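Local coordinates for GH26C (Muricauda sp. MAR_2010_75, PDB 6Q78), which probably hydrolyses beta-1,4-mannosidic linkages in mannans as an endo-acting beta-mannanase of glycoside hydrolase family 26, at residues A347-T361 with P388-E401. Numbering follows the deposited sequence.
Sequences AIPGFFTNNLFEALT and PSANDFMEFVSKPE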
loop_
_atom_site.group_PDB
_atom_site.type_symbol
_atom_site.label_atom_id
_atom_site.label_comp_id
_atom_site.label_asym_id
_atom_site.label_seq_id
_atom_site.Cartn_x
_atom_site.Cartn_y
_atom_site.Cartn_z
ATOM N N ALA A 347 -20.139 -9.176 12.293
ATOM C CA ALA A 347 -19.480 -7.883 12.440
ATOM C C ALA A 347 -19.205 -7.585 13.915
ATOM O O ALA A 347 -19.906 -8.070 14.810
ATOM C CB ALA A 347 -20.359 -6.776 11.860
ATOM N N ILE A 348 -18.158 -6.797 14.162
ATOM C CA ILE A 348 -17.842 -6.299 15.499
ATOM C C ILE A 348 -18.622 -5.005 15.716
ATOM O O ILE A 348 -18.427 -4.046 14.952
ATOM C CB ILE A 348 -16.337 -6.044 15.654
ATOM C CG1 ILE A 348 -15.566 -7.359 15.663
ATOM C CG2 ILE A 348 -16.069 -5.232 16.933
ATOM C CD1 ILE A 348 -14.081 -7.145 15.478
ATOM N N PRO A 349 -19.497 -4.928 16.712
ATOM C CA PRO A 349 -20.275 -3.690 16.902
ATOM C C PRO A 349 -19.380 -2.470 17.070
ATOM O O PRO A 349 -18.437 -2.474 17.869
ATOM C CB PRO A 349 -21.094 -3.972 18.163
ATOM C CG PRO A 349 -21.224 -5.474 18.197
ATOM C CD PRO A 349 -19.951 -6.025 17.586
ATOM N N GLY A 350 -19.677 -1.420 16.291
ATOM C CA GLY A 350 -18.899 -0.202 16.354
ATOM C C GLY A 350 -17.474 -0.328 15.874
ATOM O O GLY A 350 -16.648 0.531 16.192
ATOM N N PHE A 351 -17.156 -1.374 15.104
ATOM C CA PHE A 351 -15.781 -1.554 14.636
ATOM C C PHE A 351 -15.208 -0.288 14.000
ATOM O O PHE A 351 -14.098 0.144 14.329
ATOM C CB PHE A 351 -15.657 -2.702 13.632
ATOM C CG PHE A 351 -14.285 -2.803 13.075
ATOM C CD1 PHE A 351 -13.241 -3.244 13.883
ATOM C CD2 PHE A 351 -13.994 -2.365 11.788
ATOM C CE1 PHE A 351 -11.939 -3.281 13.410
ATOM C CE2 PHE A 351 -12.691 -2.407 11.303
ATOM C CZ PHE A 351 -11.648 -2.863 12.124
ATOM N N PHE A 352 -15.897 0.267 13.007
ATOM C CA PHE A 352 -15.276 1.350 12.247
ATOM C C PHE A 352 -15.208 2.627 13.067
ATOM O O PHE A 352 -14.182 3.325 13.072
ATOM C CB PHE A 352 -16.038 1.600 10.938
ATOM C CG PHE A 352 -15.999 0.439 9.977
ATOM C CD1 PHE A 352 -14.827 0.142 9.273
ATOM C CD2 PHE A 352 -17.124 -0.344 9.770
ATOM C CE1 PHE A 352 -14.775 -0.939 8.385
ATOM C CE2 PHE A 352 -17.083 -1.436 8.861
ATOM C CZ PHE A 352 -15.896 -1.724 8.171
ATOM N N THR A 353 -16.297 2.962 13.746
ATOM C CA THR A 353 -16.369 4.247 14.421
ATOM C C THR A 353 -15.606 4.239 15.738
ATOM O O THR A 353 -14.931 5.224 16.066
ATOM C CB THR A 353 -17.833 4.618 14.640
ATOM O OG1 THR A 353 -18.472 4.749 13.354
ATOM C CG2 THR A 353 -17.936 5.916 15.407
ATOM N N ASN A 354 -15.691 3.146 16.506
ATOM C CA ASN A 354 -15.150 3.121 17.864
ATOM C C ASN A 354 -13.794 2.440 17.968
ATOM O O ASN A 354 -13.087 2.637 18.973
ATOM C CB ASN A 354 -16.102 2.368 18.791
ATOM C CG ASN A 354 -17.473 3.013 18.839
ATOM O OD1 ASN A 354 -17.593 4.236 18.766
ATOM N ND2 ASN A 354 -18.512 2.194 18.943
ATOM N N ASN A 355 -13.441 1.600 16.999
ATOM C CA ASN A 355 -12.197 0.841 17.065
ATOM C C ASN A 355 -11.200 1.386 16.051
ATOM O O ASN A 355 -10.184 1.971 16.423
ATOM C CB ASN A 355 -12.439 -0.657 16.856
ATOM C CG ASN A 355 -13.230 -1.286 17.987
ATOM O OD1 ASN A 355 -13.782 -0.591 18.861
ATOM N ND2 ASN A 355 -13.281 -2.624 17.992
ATOM N N LEU A 356 -11.463 1.207 14.762
ATOM C CA LEU A 356 -10.528 1.671 13.748
ATOM C C LEU A 356 -10.337 3.181 13.821
ATOM O O LEU A 356 -9.199 3.667 13.852
ATOM C CB LEU A 356 -11.015 1.252 12.360
ATOM C CG LEU A 356 -10.126 1.798 11.246
ATOM C CD1 LEU A 356 -8.682 1.220 11.328
ATOM C CD2 LEU A 356 -10.737 1.421 9.911
ATOM N N PHE A 357 -11.438 3.948 13.858
ATOM C CA PHE A 357 -11.288 5.403 13.841
ATOM C C PHE A 357 -10.471 5.887 15.028
ATOM O O PHE A 357 -9.619 6.779 14.890
ATOM C CB PHE A 357 -12.647 6.092 13.825
ATOM C CG PHE A 357 -12.556 7.599 13.762
ATOM C CD1 PHE A 357 -12.285 8.232 12.551
ATOM C CD2 PHE A 357 -12.693 8.367 14.917
ATOM C CE1 PHE A 357 -12.192 9.645 12.496
ATOM C CE2 PHE A 357 -12.593 9.759 14.867
ATOM C CZ PHE A 357 -12.350 10.391 13.658
ATOM N N GLU A 358 -10.720 5.318 16.199
ATOM C CA GLU A 358 -9.963 5.705 17.386
ATOM C C GLU A 358 -8.483 5.386 17.232
ATOM O O GLU A 358 -7.624 6.200 17.585
ATOM C CB GLU A 358 -10.557 5.013 18.615
ATOM C CG GLU A 358 -11.903 5.574 18.958
ATOM C CD GLU A 358 -11.777 7.001 19.419
ATOM O OE1 GLU A 358 -10.786 7.285 20.123
ATOM O OE2 GLU A 358 -12.635 7.833 19.064
ATOM N N ALA A 359 -8.154 4.207 16.707
ATOM C CA ALA A 359 -6.743 3.898 16.516
ATOM C C ALA A 359 -6.086 4.853 15.531
ATOM O O ALA A 359 -4.884 5.125 15.637
ATOM C CB ALA A 359 -6.590 2.447 16.046
ATOM N N LEU A 360 -6.830 5.311 14.506
ATOM C CA LEU A 360 -6.274 6.196 13.483
ATOM C C LEU A 360 -6.128 7.639 13.937
ATOM O O LEU A 360 -5.447 8.413 13.255
ATOM C CB LEU A 360 -7.173 6.190 12.239
ATOM C CG LEU A 360 -7.292 4.872 11.476
ATOM C CD1 LEU A 360 -8.328 4.926 10.348
ATOM C CD2 LEU A 360 -5.939 4.541 10.891
ATOM N N THR A 361 -6.732 8.027 15.061
ATOM C CA THR A 361 -6.759 9.442 15.405
ATOM C C THR A 361 -6.301 9.750 16.829
ATOM O O THR A 361 -5.840 10.861 17.084
ATOM C CB THR A 361 -8.160 10.049 15.184
ATOM O OG1 THR A 361 -9.129 9.377 16.011
ATOM C CG2 THR A 361 -8.578 9.953 13.735
ATOM N N PRO A 388 -24.445 -6.233 7.846
ATOM C CA PRO A 388 -24.067 -5.790 9.176
ATOM C C PRO A 388 -22.753 -5.006 9.020
ATOM O O PRO A 388 -21.863 -5.473 8.291
ATOM C CB PRO A 388 -23.813 -7.097 9.930
ATOM C CG PRO A 388 -24.616 -8.100 9.224
ATOM C CD PRO A 388 -24.641 -7.682 7.785
ATOM N N SER A 389 -22.693 -3.906 9.755
ATOM C CA SER A 389 -21.687 -2.827 9.847
ATOM C C SER A 389 -21.921 -1.671 8.871
ATOM O O SER A 389 -21.202 -0.712 8.925
ATOM C CB SER A 389 -20.201 -3.245 9.774
ATOM O OG SER A 389 -19.895 -3.616 8.451
ATOM N N ALA A 390 -22.974 -1.722 8.061
ATOM C CA ALA A 390 -23.188 -0.643 7.110
ATOM C C ALA A 390 -23.367 0.716 7.768
ATOM O O ALA A 390 -22.727 1.659 7.399
ATOM C CB ALA A 390 -24.401 -0.977 6.242
ATOM N N ASN A 391 -24.208 0.815 8.793
ATOM C CA ASN A 391 -24.411 2.096 9.447
ATOM C C ASN A 391 -23.163 2.603 10.154
ATOM O O ASN A 391 -22.855 3.768 10.141
ATOM C CB ASN A 391 -25.634 2.076 10.383
ATOM C CG ASN A 391 -25.965 3.454 10.927
ATOM O OD1 ASN A 391 -25.743 3.733 12.086
ATOM N ND2 ASN A 391 -26.472 4.325 10.061
ATOM N N ASP A 392 -22.452 1.671 10.777
ATOM C CA ASP A 392 -21.215 1.981 11.473
ATOM C C ASP A 392 -20.195 2.542 10.458
ATOM O O ASP A 392 -19.547 3.509 10.716
ATOM C CB ASP A 392 -20.707 0.704 12.168
ATOM C CG ASP A 392 -19.345 0.855 12.805
ATOM O OD1 ASP A 392 -19.028 1.902 13.320
ATOM O OD2 ASP A 392 -18.637 -0.140 12.773
ATOM N N PHE A 393 -20.121 1.931 9.295
ATOM C CA PHE A 393 -19.219 2.418 8.259
ATOM C C PHE A 393 -19.616 3.814 7.798
ATOM O O PHE A 393 -18.783 4.633 7.558
ATOM C CB PHE A 393 -19.194 1.452 7.088
ATOM C CG PHE A 393 -18.115 1.729 6.081
ATOM C CD1 PHE A 393 -16.826 1.398 6.358
ATOM C CD2 PHE A 393 -18.397 2.279 4.876
ATOM C CE1 PHE A 393 -15.819 1.611 5.431
ATOM C CE2 PHE A 393 -17.412 2.518 3.951
ATOM C CZ PHE A 393 -16.106 2.173 4.224
ATOM N N MET A 394 -20.915 4.069 7.670
ATOM C CA MET A 394 -21.370 5.390 7.266
ATOM C C MET A 394 -20.991 6.441 8.275
ATOM O O MET A 394 -20.606 7.522 7.929
ATOM C CB MET A 394 -22.884 5.393 7.071
ATOM C CG MET A 394 -23.338 4.596 5.878
ATOM S SD MET A 394 -22.790 5.253 4.288
ATOM C CE MET A 394 -22.821 7.012 4.510
ATOM N N GLU A 395 -21.117 6.104 9.545
ATOM C CA GLU A 395 -20.734 7.021 10.579
ATOM C C GLU A 395 -19.239 7.312 10.510
ATOM O O GLU A 395 -18.834 8.438 10.631
ATOM C CB GLU A 395 -21.148 6.514 11.967
ATOM C CG GLU A 395 -20.837 7.521 13.051
ATOM C CD GLU A 395 -21.324 7.117 14.420
ATOM O OE1 GLU A 395 -21.856 6.012 14.577
ATOM O OE2 GLU A 395 -21.130 7.925 15.316
ATOM N N PHE A 396 -18.448 6.273 10.284
ATOM C CA PHE A 396 -17.005 6.426 10.158
ATOM C C PHE A 396 -16.641 7.338 8.988
ATOM O O PHE A 396 -15.871 8.284 9.160
ATOM C CB PHE A 396 -16.371 5.031 10.046
ATOM C CG PHE A 396 -14.961 5.000 9.500
ATOM C CD1 PHE A 396 -13.911 5.585 10.192
ATOM C CD2 PHE A 396 -14.689 4.328 8.322
ATOM C CE1 PHE A 396 -12.609 5.528 9.697
ATOM C CE2 PHE A 396 -13.389 4.256 7.812
ATOM C CZ PHE A 396 -12.342 4.850 8.516
ATOM N N VAL A 397 -17.187 7.080 7.795
ATOM C CA VAL A 397 -16.782 7.868 6.622
ATOM C C VAL A 397 -17.333 9.285 6.660
ATOM O O VAL A 397 -16.886 10.144 5.891
ATOM C CB VAL A 397 -17.031 7.191 5.250
ATOM C CG1 VAL A 397 -16.328 5.844 5.184
ATOM C CG2 VAL A 397 -18.537 7.079 4.946
ATOM N N SER A 398 -18.305 9.540 7.522
ATOM C CA SER A 398 -18.815 10.889 7.718
ATOM C C SER A 398 -17.958 11.725 8.658
ATOM O O SER A 398 -18.198 12.931 8.760
ATOM C CB SER A 398 -20.254 10.830 8.222
ATOM O OG SER A 398 -21.031 10.067 7.313
ATOM N N LYS A 399 -16.971 11.131 9.333
ATOM C CA LYS A 399 -16.110 11.906 10.212
ATOM C C LYS A 399 -15.320 12.913 9.381
ATOM O O LYS A 399 -14.910 12.604 8.250
ATOM C CB LYS A 399 -15.131 10.999 10.963
ATOM C CG LYS A 399 -15.752 10.024 11.987
ATOM C CD LYS A 399 -16.263 10.739 13.237
ATOM C CE LYS A 399 -16.670 9.743 14.326
ATOM N NZ LYS A 399 -16.940 10.433 15.648
ATOM N N PRO A 400 -15.075 14.115 9.901
ATOM C CA PRO A 400 -14.384 15.117 9.076
ATOM C C PRO A 400 -12.994 14.674 8.641
ATOM O O PRO A 400 -12.553 15.053 7.551
ATOM C CB PRO A 400 -14.366 16.374 9.961
ATOM C CG PRO A 400 -14.674 15.898 11.332
ATOM C CD PRO A 400 -15.511 14.661 11.200
ATOM N N GLU A 401 -12.303 13.862 9.451
ATOM C CA GLU A 401 -10.964 13.401 9.095
ATOM C C GLU A 401 -10.955 12.541 7.833
ATOM O O GLU A 401 -9.918 12.446 7.171
ATOM C CB GLU A 401 -10.375 12.586 10.250
ATOM C CG GLU A 401 -9.985 13.407 11.523
ATOM C CD GLU A 401 -11.167 13.984 12.318
ATOM O OE1 GLU A 401 -12.281 13.439 12.225
ATOM O OE2 GLU A 401 -10.986 15.001 13.057
HETATM O O HOH W 1 -19.264 -2.874 12.715
#
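Asp392 reaches from helix 390-397 to the N-terminal end of helix 351-361; its CG, trans to its own N, carries both carboxylate oxygens to backbone N-H groups of the first turn. OD2 accepts from Phe352 N at 2.8 Å, and the N-H...O angle of 160° makes this bond fairly straight. OD1 accepts from Thr353 N at 3.0 Å. Both donors lie on the syn side, somewhat out of the carboxylate plane. Thr353 OG1 gives Asp392 OD1 a second bond (2.9 Å), arriving nearly along the C-O axis. A water donates to OD2 and to Ile348 O, while Phe351 N, although close to OD2, is bonded to Ile348 O in the type II turn that leads into the helix.

Beside this polar site the contact is largely aromatic and aliphatic. Phe393 turns its edge onto the Phe352 face in a T-shaped pair (centroids 4.8 Å apart, planes at 77°), and Ser389 OG, bonded to Pro388 O, lies at the Phe352 rim. Phe396 fits as a knob among Phe352, Thr353, Leu356 and Phe357, and also touches Phe372 of the barrel strand 369-372. Further along, Lys399 CG sits 3.9 Å from the Phe357 ring centroid, a CH-pi contact over the face, while Glu401 OE1 meets the ring edge.

The two helices, 48° apart in direction, thus pack together outside the parallel strands of the TIM barrel. Four donors, water included, converge on one carboxylate at a helix N-terminus, whose dipole would be expected to favour the ionised form of Asp392.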